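Local coordinates for hypothetical protein (Trypanosoma cruzi, PDB 1YZV), which is of unknown function but belongs to the isochorismatase superfamily, many of whose members are hydrolases, and is a putative ribonuclease, at residues K136-A141 with D166-S171. Sequence-based numbering, arbitrary orientation.
Sequences KKVVIA and DGCYIS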
ATOM      1  N   LYS A 136      11.901   6.901  18.409  1.00 26.14           N
ATOM      2  CA  LYS A 136      11.391   5.685  19.014  1.00 24.89           C
ATOM      3  C   LYS A 136      10.762   4.804  17.919  1.00 26.81           C
ATOM      4  O   LYS A 136      10.261   5.307  16.919  1.00 28.50           O
ATOM      5  CB  LYS A 136      10.346   6.023  20.077  1.00 25.76           C
ATOM      6  CG  LYS A 136      10.792   7.005  21.178  1.00 28.83           C
ATOM      7  CD  LYS A 136      11.876   6.414  22.040  1.00 23.81           C
ATOM      8  CE  LYS A 136      12.288   7.340  23.170  1.00 28.58           C
ATOM      9  NZ  LYS A 136      13.254   6.639  24.109  1.00 23.41           N
ATOM     10  N   LYS A 137      10.734   3.503  18.158  1.00 25.09           N
ATOM     11  CA  LYS A 137       9.964   2.554  17.352  1.00 25.18           C
ATOM     12  C   LYS A 137       8.545   2.640  17.842  1.00 22.55           C
ATOM     13  O   LYS A 137       8.299   2.780  19.047  1.00 26.45           O
ATOM     14  CB  LYS A 137      10.501   1.114  17.548  1.00 24.89           C
ATOM     15  CG  LYS A 137       9.693   0.020  16.740  1.00 27.25           C
ATOM     16  CD  LYS A 137      10.287  -1.386  16.945  1.00 33.92           C
ATOM     17  CE  LYS A 137      11.554  -1.636  16.084  1.00 36.19           C
ATOM     18  NZ  LYS A 137      12.513  -2.592  16.766  1.00 34.37           N
ATOM     19  N   VAL A 138       7.605   2.706  16.923  1.00 26.19           N
ATOM     20  CA  VAL A 138       6.191   2.773  17.308  1.00 22.83           C
ATOM     21  C   VAL A 138       5.349   1.813  16.455  1.00 23.26           C
ATOM     22  O   VAL A 138       5.513   1.728  15.232  1.00 22.47           O
ATOM     23  CB  VAL A 138       5.647   4.253  17.354  1.00 26.80           C
ATOM     24  CG1 VAL A 138       5.973   5.021  16.152  1.00 30.40           C
ATOM     25  CG2 VAL A 138       4.138   4.300  17.625  1.00 29.11           C
ATOM     26  N   VAL A 139       4.561   0.975  17.128  1.00 20.50           N
ATOM     27  CA  VAL A 139       3.751  -0.032  16.461  1.00 21.50           C
ATOM     28  C   VAL A 139       2.314   0.241  16.785  1.00 20.60           C
ATOM     29  O   VAL A 139       1.963   0.395  17.980  1.00 22.88           O
ATOM     30  CB  VAL A 139       4.157  -1.448  16.919  1.00 22.87           C
ATOM     31  CG1 VAL A 139       3.417  -2.530  16.084  1.00 22.53           C
ATOM     32  CG2 VAL A 139       5.624  -1.574  16.753  1.00 28.07           C
ATOM     33  N   ILE A 140       1.536   0.486  15.742  1.00 21.14           N
ATOM     34  CA  ILE A 140       0.129   0.767  15.891  1.00 21.21           C
ATOM     35  C   ILE A 140      -0.595  -0.608  15.998  1.00 20.23           C
ATOM     36  O   ILE A 140      -0.452  -1.445  15.121  1.00 23.24           O
ATOM     37  CB  ILE A 140      -0.421   1.591  14.697  1.00 20.78           C
ATOM     38  CG1 ILE A 140       0.446   2.809  14.388  1.00 25.33           C
ATOM     39  CG2 ILE A 140      -1.869   1.975  14.901  1.00 20.69           C
ATOM     40  CD1 ILE A 140       0.564   3.758  15.497  1.00 25.67           C
ATOM     41  N   ALA A 141      -1.467  -0.772  16.994  1.00 20.23           N
ATOM     42  CA  ALA A 141      -2.346  -1.953  17.039  1.00 18.68           C
ATOM     43  C   ALA A 141      -3.645  -1.581  16.373  1.00 21.41           C
ATOM     44  O   ALA A 141      -4.547  -1.041  17.022  1.00 21.10           O
ATOM     45  CB  ALA A 141      -2.597  -2.406  18.478  1.00 21.29           C
ATOM     46  N   ASP A 166      10.997   4.446   8.702  1.00 38.15           N
ATOM     47  CA  ASP A 166      11.464   5.281   9.796  1.00 35.55           C
ATOM     48  C   ASP A 166      11.125   4.756  11.161  1.00 37.11           C
ATOM     49  O   ASP A 166      11.430   5.457  12.149  1.00 38.23           O
ATOM     50  CB  ASP A 166      10.882   6.681   9.642  1.00 39.45           C
ATOM     51  CG  ASP A 166      11.529   7.454   8.478  1.00 44.45           C
ATOM     52  OD1 ASP A 166      12.650   7.087   8.004  1.00 47.46           O
ATOM     53  OD2 ASP A 166      10.874   8.389   8.008  1.00 52.68           O
ATOM     54  N   GLY A 167      10.609   3.507  11.268  1.00 31.72           N
ATOM     55  CA  GLY A 167      10.334   2.961  12.577  1.00 27.38           C
ATOM     56  C   GLY A 167       8.906   3.020  13.118  1.00 25.66           C
ATOM     57  O   GLY A 167       8.708   2.665  14.252  1.00 24.30           O
ATOM     58  N   CYS A 168       7.910   3.304  12.273  1.00 23.18           N
ATOM     59  CA  CYS A 168       6.520   3.185  12.633  1.00 22.57           C
ATOM     60  C   CYS A 168       5.912   2.155  11.700  1.00 26.35           C
ATOM     61  O   CYS A 168       6.007   2.296  10.492  1.00 28.82           O
ATOM     62  CB  CYS A 168       5.795   4.498  12.418  1.00 25.13           C
ATOM     63  SG  CYS A 168       4.002   4.400  12.578  1.00 26.21           S
ATOM     64  N   TYR A 169       5.349   1.093  12.258  1.00 22.07           N
ATOM     65  CA  TYR A 169       4.510   0.204  11.458  1.00 23.88           C
ATOM     66  C   TYR A 169       3.213  -0.223  12.120  1.00 21.52           C
ATOM     67  O   TYR A 169       2.943   0.071  13.302  1.00 21.61           O
ATOM     68  CB  TYR A 169       5.286  -1.014  11.083  1.00 24.11           C
ATOM     69  CG  TYR A 169       5.625  -1.868  12.246  1.00 23.78           C
ATOM     70  CD1 TYR A 169       6.841  -1.701  12.900  1.00 29.37           C
ATOM     71  CD2 TYR A 169       4.892  -3.067  12.501  1.00 25.73           C
ATOM     72  CE1 TYR A 169       7.197  -2.543  13.938  1.00 32.52           C
ATOM     73  CE2 TYR A 169       5.237  -3.918  13.533  1.00 26.22           C
ATOM     74  CZ  TYR A 169       6.363  -3.614  14.310  1.00 28.97           C
ATOM     75  OH  TYR A 169       6.800  -4.503  15.305  1.00 25.38           O
ATOM     76  N   ILE A 170       2.359  -0.824  11.313  1.00 19.42           N
ATOM     77  CA  ILE A 170       1.015  -1.156  11.766  1.00 22.23           C
ATOM     78  C   ILE A 170       0.922  -2.658  11.885  1.00 21.63           C
ATOM     79  O   ILE A 170       1.225  -3.408  10.913  1.00 22.37           O
ATOM     80  CB  ILE A 170      -0.058  -0.684  10.756  1.00 23.09           C
ATOM     81  CG1 ILE A 170       0.142   0.784  10.441  1.00 26.87           C
ATOM     82  CG2 ILE A 170      -1.453  -1.034  11.264  1.00 20.69           C
ATOM     83  CD1 ILE A 170      -0.135   1.599  11.492  1.00 46.13           C
ATOM     84  N   SER A 171       0.430  -3.085  13.032  1.00 20.65           N
ATOM     85  CA  SER A 171       0.280  -4.510  13.337  1.00 21.45           C
ATOM     86  C   SER A 171      -1.046  -4.723  14.066  1.00 21.18           C
ATOM     87  O   SER A 171      -1.956  -3.882  13.978  1.00 22.68           O
ATOM     88  CB  SER A 171       1.501  -4.999  14.151  1.00 21.88           C
ATOM     89  OG  SER A 171       1.582  -6.413  14.207  1.00 19.60           O
TER
HETATM   90  O   HOH W   1      11.995   5.864  14.888  1.00 36.20           O
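Four backbone hydrogen bonds join strand 137-141 to strand 168-171 in parallel; the first is accepted by Gly-167, just ahead of the second strand. Val-138 N donates to Gly-167 O at 2.9 Å. Val-138 O then accepts Tyr-169 N at 3.0 Å, the most bent of the four (N-H...O 145°). The ladder continues with Ile-140 N to Tyr-169 O and ends with Ser-171 N to Ile-140 O, nearly straight at 170°. Val-138 and Ile-140 thus use both N and O toward the neighbouring strand, while Lys-137, Val-139 and Ala-141 bond to strand 110-118 on the other side. Three CA-H...O contacts add to the ladder, among them Cys-168 CA to Val-138 O at 3.1 Å. One water donates to both Lys-136 O and Asp-166 O and bridges the two segments just before the strands pair.

On one face of the sheet, the Tyr-169 ring lies over the side chain of Val-139. Its CG stands between the backbone N and the carbonyl carbon (chi1 67°), which turns the ring toward the neighbouring strand. Val-139 CG2 meets CZ at 3.3 Å, and CG1 meets CE2 at 3.4 Å. The phenol oxygen bonds to Gln-179 and Leu-13. Val-139 CG1 also touches Ser-171 CB at 3.7 Å.

On the other face, Val-138 CG1 rests against Cys-168 CB at 3.8 Å. Ile-140 and Ile-170 follow along the strands. Leu-131 and Leu-132 of helix 120-133 pack on Val-138, and Met-160 of helix 150-161 touches both isoleucines. A second subunit reaches Tyr-169 through its Leu-159.

Helix 150-161 connects the two strands, which form a beta-alpha-beta unit at one edge of the chain's parallel sheet, within the alpha/beta isochorismatase fold.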